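Local coordinates for protein NAD-dependent L-serine dehydrogenase (Pseudomonas aeruginosa, PDB 3OBB) that oxidises L-serine and methyl-L-serine with NAD(+) as the electron acceptor, working as a homotetramer built as a dimer of dimers, at residues I9-M14 and V31-Q36; N176-A181 and K248-A253. All coordinates share one frame; numbering follows the deposited sequence.

How the contacts relate
Contact 1 (9-14 with 31-36) and contact 2 (176-181 with 248-253) lie on opposite sides of the chain's centre, with their own centres 24 Å apart and their nearest atoms about 8 Å apart, so they do not touch. Contact 1 belongs to the Rossmann-type dinucleotide domain and is made largely of NAD(+)-binding residues. Contact 2 packs two helices of the C-terminal, largely helical region, beside the catalytic Lys173: Asn177 comes within about 4 Å of it, side chain to side chain. Both contacts nevertheless serve the same cofactor, since Lys248 of contact 2 also binds NAD(+), and Asp249 lies about 4 Å, side chain to side chain, from Thr98, another NAD(+)-binding residue.

Contact 1 of 2, residues I9-M14 and V31-Q36; sequences IGLGHM and VFDLVQ. With ACT (acetate ion), chain B; EDO (1,2-ethanediol), chain E.
The carboxylate of Asp33 is the flat group that reaches across the contact: Leu11 N donates to Asp33 OD1 at 2.7 Å, approaching from above the carboxylate plane, 40° out of it. With CG anti to the backbone N (chi1 -170°), Asp33 carries its carboxylate over to the glycine-rich loop, where OD1 also lies 3.5 Å from Gly10 CA. Asp33 OD2 turns back to accept from Val35 N at 2.8 Å, closing an Asx turn just before helix 36-44. The other flat group, the His13 ring, has an acetate ion at its edge, with His13 ND1 donating a hydrogen bond to OXT at 2.7 Å; His13 N donates to O2 of a 1,2-ethanediol. Both molecules probably come from the crystallisation liquor.

Next to the carboxylate, parallel strands 5-9 and 28-32 pair through Ile9 and Phe32, and Gly10 N gives Phe32 O a nearly straight bond of 2.9 Å. Beside this bond, the Leu11 side chain crosses that of Val31 at about a right angle, Leu11 CD1 resting 3.9 Å from Val31 CB and 3.7 Å from Asp33 CB. Val39 and Leu42 of helix 36-44 also pack on Leu11.

Gly10 and Gly12 fit the Rossmann GxGxxG fingerprint, and they and Asp33 belong to the NAD(+) site. Asp33 follows the second strand and probably binds the adenosine ribose hydroxyls, as in other NAD(+)-dependent Rossmann enzymes.

Contact 2 of 2, residues N176-A181 and K248-A253; sequences NNQLLA and KDLGLA
Gln178 runs its side chain across helix 243-260. Gln178 CB sits 3.9 Å from Leu250 CD1 and close to Ala253 CB, and Gln178 CG presses nearer to the same leucine methyl, at 3.6 Å. Beyond CG the chain is extended, which carries the amide along Ala253: CD, OE1 and NE2 all lie near that methyl, Gln178 NE2 at 3.8 Å from Ala253 CB. Leu250 meets the glutamine at about a right angle, while both of its methyls also pack on Ala181 CB, with Leu250 CD1 at 3.7 Å. The short helical segments approach to 8.9 Å between axes, their N-to-C directions 121° apart. Leu271 and Tyr274 of helix 265-279 touch Leu250 as well.

One residue back on each helix, Asn177 ND2 donates to Asp249 OD2 at 2.9 Å. The bond is bent, 139° at the hydrogen, and reaches the oxygen on its anti side with amide and carboxylate planes 60° apart. Each partner is itself held: Asn176 ND2 gives Asn177 OD1 a bond lying in the carbonyl plane, and Lys248 NZ forms a salt bridge with Asp249 OD1 at 2.6 Å. Asn176 in turn bonds to Ser212 and Gly213 of the second subunit, tying this row of polar groups to the interface with that subunit.

These bonds probably set which way the Asn177 amide is turned, with OD1 toward Asn176 and ND2 toward Asp249. The row Lys248-Asp249-Asn177-Asn176 thus joins an NAD(+)-binding lysine to the asparagine beside catalytic Lys173.

Contact 1 of 2, residues I9-M14 and V31-Q36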
ATOM      1  N   ILE A   9      -6.355 -16.328 -35.715  1.00 44.09           N
ATOM      2  CA  ILE A   9      -6.961 -17.123 -34.663  1.00 44.94           C
ATOM      3  C   ILE A   9      -7.354 -16.179 -33.512  1.00 43.23           C
ATOM      4  O   ILE A   9      -6.508 -15.493 -32.926  1.00 41.49           O
ATOM      5  CB  ILE A   9      -6.017 -18.292 -34.222  1.00 47.39           C
ATOM      6  CG1 ILE A   9      -5.838 -19.293 -35.380  1.00 51.00           C
ATOM      7  CG2 ILE A   9      -6.561 -19.045 -33.024  1.00 47.72           C
ATOM      8  CD1 ILE A   9      -4.462 -19.264 -35.999  1.00 51.13           C
ATOM      9  N   GLY A  10      -8.654 -16.119 -33.230  1.00 42.49           N
ATOM     10  CA  GLY A  10      -9.155 -15.300 -32.135  1.00 39.71           C
ATOM     11  C   GLY A  10      -9.849 -14.086 -32.697  1.00 38.02           C
ATOM     12  O   GLY A  10      -9.195 -13.163 -33.194  1.00 37.10           O
ATOM     13  N   LEU A  11     -11.181 -14.100 -32.629  1.00 38.01           N
ATOM     14  CA  LEU A  11     -12.013 -13.017 -33.119  1.00 35.65           C
ATOM     15  C   LEU A  11     -12.862 -12.379 -31.995  1.00 36.25           C
ATOM     16  O   LEU A  11     -14.062 -12.149 -32.149  1.00 35.60           O
ATOM     17  CB  LEU A  11     -12.888 -13.491 -34.281  1.00 35.84           C
ATOM     18  CG  LEU A  11     -12.224 -14.268 -35.425  1.00 35.50           C
ATOM     19  CD1 LEU A  11     -13.300 -14.964 -36.271  1.00 32.84           C
ATOM     20  CD2 LEU A  11     -11.353 -13.365 -36.269  1.00 32.34           C
ATOM     21  N   GLY A  12     -12.221 -12.067 -30.873  1.00 36.03           N
ATOM     22  CA  GLY A  12     -12.931 -11.454 -29.782  1.00 36.46           C
ATOM     23  C   GLY A  12     -12.979  -9.947 -30.000  1.00 37.07           C
ATOM     24  O   GLY A  12     -12.920  -9.461 -31.147  1.00 36.03           O
ATOM     25  N   HIS A  13     -13.080  -9.236 -28.879  1.00 37.25           N
ATOM     26  CA  HIS A  13     -13.214  -7.785 -28.814  1.00 39.37           C
ATOM     27  C   HIS A  13     -12.180  -7.053 -29.678  1.00 37.57           C
ATOM     28  O   HIS A  13     -12.503  -6.093 -30.385  1.00 36.75           O
ATOM     29  CB  HIS A  13     -13.005  -7.360 -27.345  1.00 40.69           C
ATOM     30  CG  HIS A  13     -13.778  -6.149 -26.939  1.00 46.00           C
ATOM     31  ND1 HIS A  13     -13.241  -5.157 -26.135  1.00 46.73           N
ATOM     32  CD2 HIS A  13     -15.054  -5.768 -27.219  1.00 50.09           C
ATOM     33  CE1 HIS A  13     -14.154  -4.222 -25.930  1.00 49.78           C
ATOM     34  NE2 HIS A  13     -15.265  -4.569 -26.568  1.00 52.92           N
HETATM   35  N   MSE A  14     -10.942  -7.522 -29.577  1.00 36.24           N
HETATM   36  CA  MSE A  14      -9.836  -6.952 -30.301  1.00 35.06           C
HETATM   37  C   MSE A  14      -9.565  -7.707 -31.610  1.00 35.26           C
HETATM   38  O   MSE A  14      -9.300  -7.079 -32.649  1.00 35.08           O
HETATM   39  CB  MSE A  14      -8.613  -6.955 -29.405  1.00 35.36           C
HETATM   40  CG  MSE A  14      -8.829  -6.208 -28.086  1.00 36.38           C
HETATM   41 SE   MSE A  14      -8.988  -4.312 -28.388  0.80 42.97          SE
HETATM   42  CE  MSE A  14      -7.124  -3.928 -28.813  1.00 39.47           C
ATOM     43  N   VAL A  31     -10.145 -17.561 -41.011  1.00 49.70           N
ATOM     44  CA  VAL A  31     -10.341 -17.184 -39.607  1.00 46.45           C
ATOM     45  C   VAL A  31     -10.883 -18.346 -38.765  1.00 47.36           C
ATOM     46  O   VAL A  31     -11.565 -19.243 -39.275  1.00 49.52           O
ATOM     47  CB  VAL A  31     -11.228 -15.909 -39.455  1.00 44.30           C
ATOM     48  CG1 VAL A  31     -10.568 -14.726 -40.137  1.00 44.35           C
ATOM     49  CG2 VAL A  31     -12.678 -16.108 -39.996  1.00 42.71           C
ATOM     50  N   PHE A  32     -10.544 -18.343 -37.480  1.00 46.10           N
ATOM     51  CA  PHE A  32     -11.161 -19.259 -36.545  1.00 46.55           C
ATOM     52  C   PHE A  32     -11.296 -18.598 -35.200  1.00 44.40           C
ATOM     53  O   PHE A  32     -10.397 -17.878 -34.733  1.00 43.54           O
ATOM     54  CB  PHE A  32     -10.419 -20.620 -36.419  1.00 50.15           C
ATOM     55  CG  PHE A  32     -11.154 -21.615 -35.538  1.00 51.62           C
ATOM     56  CD1 PHE A  32     -10.755 -21.825 -34.210  1.00 52.93           C
ATOM     57  CD2 PHE A  32     -12.283 -22.274 -36.011  1.00 52.99           C
ATOM     58  CE1 PHE A  32     -11.452 -22.723 -33.382  1.00 53.58           C
ATOM     59  CE2 PHE A  32     -12.990 -23.162 -35.200  1.00 56.28           C
ATOM     60  CZ  PHE A  32     -12.567 -23.381 -33.874  1.00 56.18           C
ATOM     61  N   ASP A  33     -12.449 -18.851 -34.600  1.00 43.96           N
ATOM     62  CA  ASP A  33     -12.755 -18.488 -33.236  1.00 42.10           C
ATOM     63  C   ASP A  33     -13.739 -19.518 -32.679  1.00 44.12           C
ATOM     64  O   ASP A  33     -14.423 -20.211 -33.438  1.00 44.69           O
ATOM     65  CB  ASP A  33     -13.398 -17.105 -33.200  1.00 39.81           C
ATOM     66  CG  ASP A  33     -13.519 -16.563 -31.788  1.00 38.92           C
ATOM     67  OD1 ASP A  33     -12.514 -16.020 -31.270  1.00 36.06           O
ATOM     68  OD2 ASP A  33     -14.611 -16.725 -31.194  1.00 41.18           O
ATOM     69  N   LEU A  34     -13.813 -19.600 -31.355  1.00 44.57           N
ATOM     70  CA  LEU A  34     -14.740 -20.510 -30.669  1.00 47.93           C
ATOM     71  C   LEU A  34     -16.227 -20.115 -30.757  1.00 47.00           C
ATOM     72  O   LEU A  34     -17.101 -20.933 -30.499  1.00 48.33           O
ATOM     73  CB  LEU A  34     -14.336 -20.585 -29.194  1.00 48.99           C
ATOM     74  CG  LEU A  34     -13.566 -21.740 -28.546  1.00 53.28           C
ATOM     75  CD1 LEU A  34     -12.636 -22.518 -29.486  1.00 55.57           C
ATOM     76  CD2 LEU A  34     -12.809 -21.122 -27.382  1.00 50.47           C
ATOM     77  N   VAL A  35     -16.497 -18.840 -31.039  1.00 44.37           N
ATOM     78  CA  VAL A  35     -17.876 -18.334 -31.121  1.00 43.55           C
ATOM     79  C   VAL A  35     -18.258 -18.202 -32.597  1.00 42.92           C
ATOM     80  O   VAL A  35     -17.608 -17.485 -33.347  1.00 41.51           O
ATOM     81  CB  VAL A  35     -18.031 -16.964 -30.360  1.00 41.81           C
ATOM     82  CG1 VAL A  35     -19.508 -16.484 -30.377  1.00 40.24           C
ATOM     83  CG2 VAL A  35     -17.477 -17.073 -28.894  1.00 40.39           C
ATOM     84  N   GLN A  36     -19.304 -18.889 -33.008  1.00 44.92           N
ATOM     85  CA  GLN A  36     -19.681 -18.952 -34.432  1.00 46.34           C
ATOM     86  C   GLN A  36     -20.039 -17.579 -35.015  1.00 45.15           C
ATOM     87  O   GLN A  36     -19.693 -17.283 -36.164  1.00 45.43           O
ATOM     88  CB  GLN A  36     -20.841 -19.936 -34.637  1.00 48.56           C
ATOM     89  CG  GLN A  36     -21.293 -20.125 -36.098  1.00 49.07           C
ATOM     90  CD  GLN A  36     -20.210 -20.714 -36.959  1.00 49.13           C
ATOM     91  OE1 GLN A  36     -19.738 -21.797 -36.700  1.00 52.62           O
ATOM     92  NE2 GLN A  36     -19.787 -19.979 -37.969  1.00 50.10           N
TER
HETATM   93  C   ACT B 402      -9.951  -4.799 -24.664  1.00 66.14           C
HETATM   94  O   ACT B 402     -10.443  -3.691 -24.336  1.00 65.98           O
HETATM   95  OXT ACT B 402     -10.764  -5.670 -25.071  1.00 66.38           O
HETATM   96  CH3 ACT B 402      -8.478  -5.067 -24.564  1.00 65.66           C
HETATM   97  C1  EDO E 405     -15.173 -11.831 -26.273  1.00 56.69           C
HETATM   98  O1  EDO E 405     -15.842 -10.759 -26.959  1.00 56.94           O
HETATM   99  C2  EDO E 405     -13.936 -11.329 -25.514  1.00 55.25           C
HETATM  100  O2  EDO E 405     -12.954 -10.715 -26.375  1.00 51.74           O

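Contact 2 of 2, residues N176-A181 and K248-A253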
ATOM      1  N   ASN A 176       3.694  -0.931 -19.069  1.00 27.32           N
ATOM      2  CA  ASN A 176       2.870   0.180 -19.505  1.00 27.58           C
ATOM      3  C   ASN A 176       1.511   0.107 -18.849  1.00 27.81           C
ATOM      4  O   ASN A 176       1.060   1.095 -18.329  1.00 28.33           O
ATOM      5  CB  ASN A 176       2.681   0.196 -21.024  1.00 26.78           C
ATOM      6  CG  ASN A 176       1.740   1.289 -21.460  1.00 27.34           C
ATOM      7  OD1 ASN A 176       2.165   2.417 -21.685  1.00 27.87           O
ATOM      8  ND2 ASN A 176       0.419   0.978 -21.520  1.00 26.22           N
ATOM      9  N   ASN A 177       0.852  -1.058 -18.903  1.00 28.22           N
ATOM     10  CA  ASN A 177      -0.485  -1.183 -18.326  1.00 27.92           C
ATOM     11  C   ASN A 177      -0.522  -1.110 -16.818  1.00 27.60           C
ATOM     12  O   ASN A 177      -1.483  -0.564 -16.251  1.00 27.32           O
ATOM     13  CB  ASN A 177      -1.271  -2.376 -18.893  1.00 28.06           C
ATOM     14  CG  ASN A 177      -1.931  -2.019 -20.223  1.00 29.84           C
ATOM     15  OD1 ASN A 177      -1.373  -1.203 -20.950  1.00 29.08           O
ATOM     16  ND2 ASN A 177      -3.143  -2.559 -20.513  1.00 26.42           N
ATOM     17  N   GLN A 178       0.529  -1.608 -16.168  1.00 27.25           N
ATOM     18  CA  GLN A 178       0.639  -1.431 -14.729  1.00 27.35           C
ATOM     19  C   GLN A 178       0.775   0.056 -14.344  1.00 27.09           C
ATOM     20  O   GLN A 178       0.170   0.534 -13.367  1.00 25.20           O
ATOM     21  CB  GLN A 178       1.786  -2.240 -14.145  1.00 27.58           C
ATOM     22  CG  GLN A 178       1.806  -2.162 -12.620  1.00 28.64           C
ATOM     23  CD  GLN A 178       2.886  -3.057 -11.995  1.00 31.30           C
ATOM     24  OE1 GLN A 178       4.084  -2.904 -12.281  1.00 31.33           O
ATOM     25  NE2 GLN A 178       2.469  -3.970 -11.136  1.00 31.67           N
ATOM     26  N   LEU A 179       1.588   0.780 -15.110  1.00 27.27           N
ATOM     27  CA  LEU A 179       1.720   2.205 -14.902  1.00 26.94           C
ATOM     28  C   LEU A 179       0.358   2.933 -15.147  1.00 26.57           C
ATOM     29  O   LEU A 179      -0.018   3.821 -14.384  1.00 26.05           O
ATOM     30  CB  LEU A 179       2.859   2.794 -15.745  1.00 26.04           C
ATOM     31  CG  LEU A 179       3.057   4.315 -15.608  1.00 25.89           C
ATOM     32  CD1 LEU A 179       3.240   4.781 -14.134  1.00 24.96           C
ATOM     33  CD2 LEU A 179       4.274   4.743 -16.393  1.00 24.82           C
ATOM     34  N   LEU A 180      -0.364   2.533 -16.187  1.00 25.58           N
ATOM     35  CA  LEU A 180      -1.713   3.079 -16.434  1.00 25.81           C
ATOM     36  C   LEU A 180      -2.651   2.898 -15.235  1.00 26.05           C
ATOM     37  O   LEU A 180      -3.417   3.807 -14.896  1.00 26.80           O
ATOM     38  CB  LEU A 180      -2.367   2.402 -17.647  1.00 24.58           C
ATOM     39  CG  LEU A 180      -3.860   2.678 -17.922  1.00 26.46           C
ATOM     40  CD1 LEU A 180      -4.202   4.148 -17.981  1.00 22.63           C
ATOM     41  CD2 LEU A 180      -4.416   1.887 -19.196  1.00 24.46           C
ATOM     42  N   ALA A 181      -2.585   1.735 -14.602  1.00 25.51           N
ATOM     43  CA  ALA A 181      -3.470   1.438 -13.508  1.00 27.42           C
ATOM     44  C   ALA A 181      -3.138   2.370 -12.365  1.00 27.50           C
ATOM     45  O   ALA A 181      -4.014   2.928 -11.726  1.00 29.33           O
ATOM     46  CB  ALA A 181      -3.331  -0.037 -13.065  1.00 26.39           C
ATOM     47  N   LYS A 248      -6.292  -8.608 -14.759  1.00 35.58           N
ATOM     48  CA  LYS A 248      -5.506  -9.647 -15.416  1.00 35.93           C
ATOM     49  C   LYS A 248      -4.106  -9.111 -15.742  1.00 34.92           C
ATOM     50  O   LYS A 248      -3.098  -9.710 -15.353  1.00 34.04           O
ATOM     51  CB  LYS A 248      -6.223 -10.125 -16.679  1.00 36.71           C
ATOM     52  CG  LYS A 248      -5.421 -11.112 -17.579  1.00 41.34           C
ATOM     53  CD  LYS A 248      -4.883 -10.457 -18.883  1.00 45.13           C
ATOM     54  CE  LYS A 248      -5.996  -9.879 -19.820  1.00 46.14           C
ATOM     55  NZ  LYS A 248      -5.512  -8.732 -20.711  1.00 44.36           N
ATOM     56  N   ASP A 249      -4.069  -7.987 -16.458  1.00 33.63           N
ATOM     57  CA  ASP A 249      -2.820  -7.332 -16.882  1.00 33.11           C
ATOM     58  C   ASP A 249      -1.919  -7.042 -15.704  1.00 32.28           C
ATOM     59  O   ASP A 249      -0.729  -7.222 -15.779  1.00 32.37           O
ATOM     60  CB  ASP A 249      -3.145  -6.022 -17.622  1.00 32.47           C
ATOM     61  CG  ASP A 249      -3.614  -6.264 -19.079  1.00 34.78           C
ATOM     62  OD1 ASP A 249      -3.619  -7.447 -19.517  1.00 37.12           O
ATOM     63  OD2 ASP A 249      -3.963  -5.298 -19.798  1.00 34.23           O
ATOM     64  N   LEU A 250      -2.502  -6.570 -14.615  1.00 31.73           N
ATOM     65  CA  LEU A 250      -1.748  -6.288 -13.394  1.00 31.69           C
ATOM     66  C   LEU A 250      -1.194  -7.602 -12.873  1.00 31.26           C
ATOM     67  O   LEU A 250      -0.098  -7.655 -12.362  1.00 31.29           O
ATOM     68  CB  LEU A 250      -2.691  -5.664 -12.363  1.00 30.23           C
ATOM     69  CG  LEU A 250      -2.741  -4.176 -11.996  1.00 32.16           C
ATOM     70  CD1 LEU A 250      -1.598  -3.255 -12.515  1.00 30.44           C
ATOM     71  CD2 LEU A 250      -4.111  -3.577 -12.095  1.00 28.53           C
ATOM     72  N   GLY A 251      -1.959  -8.676 -13.021  1.00 31.96           N
ATOM     73  CA  GLY A 251      -1.537  -9.998 -12.530  1.00 32.37           C
ATOM     74  C   GLY A 251      -0.308 -10.504 -13.277  1.00 33.09           C
ATOM     75  O   GLY A 251       0.623 -11.012 -12.661  1.00 32.93           O
ATOM     76  N   LEU A 252      -0.304 -10.338 -14.595  1.00 33.30           N
ATOM     77  CA  LEU A 252       0.871 -10.637 -15.428  1.00 34.85           C
ATOM     78  C   LEU A 252       2.108  -9.806 -15.046  1.00 34.73           C
ATOM     79  O   LEU A 252       3.252 -10.311 -15.064  1.00 34.93           O
ATOM     80  CB  LEU A 252       0.566 -10.409 -16.906  1.00 34.12           C
ATOM     81  CG  LEU A 252      -0.548 -11.232 -17.553  1.00 36.96           C
ATOM     82  CD1 LEU A 252      -0.740 -10.856 -19.025  1.00 32.83           C
ATOM     83  CD2 LEU A 252      -0.372 -12.763 -17.400  1.00 35.18           C
ATOM     84  N   ALA A 253       1.877  -8.538 -14.726  1.00 33.37           N
ATOM     85  CA  ALA A 253       2.952  -7.671 -14.282  1.00 33.39           C
ATOM     86  C   ALA A 253       3.593  -8.204 -12.967  1.00 34.77           C
ATOM     87  O   ALA A 253       4.827  -8.210 -12.832  1.00 35.11           O
ATOM     88  CB  ALA A 253       2.457  -6.226 -14.145  1.00 31.39           C
TER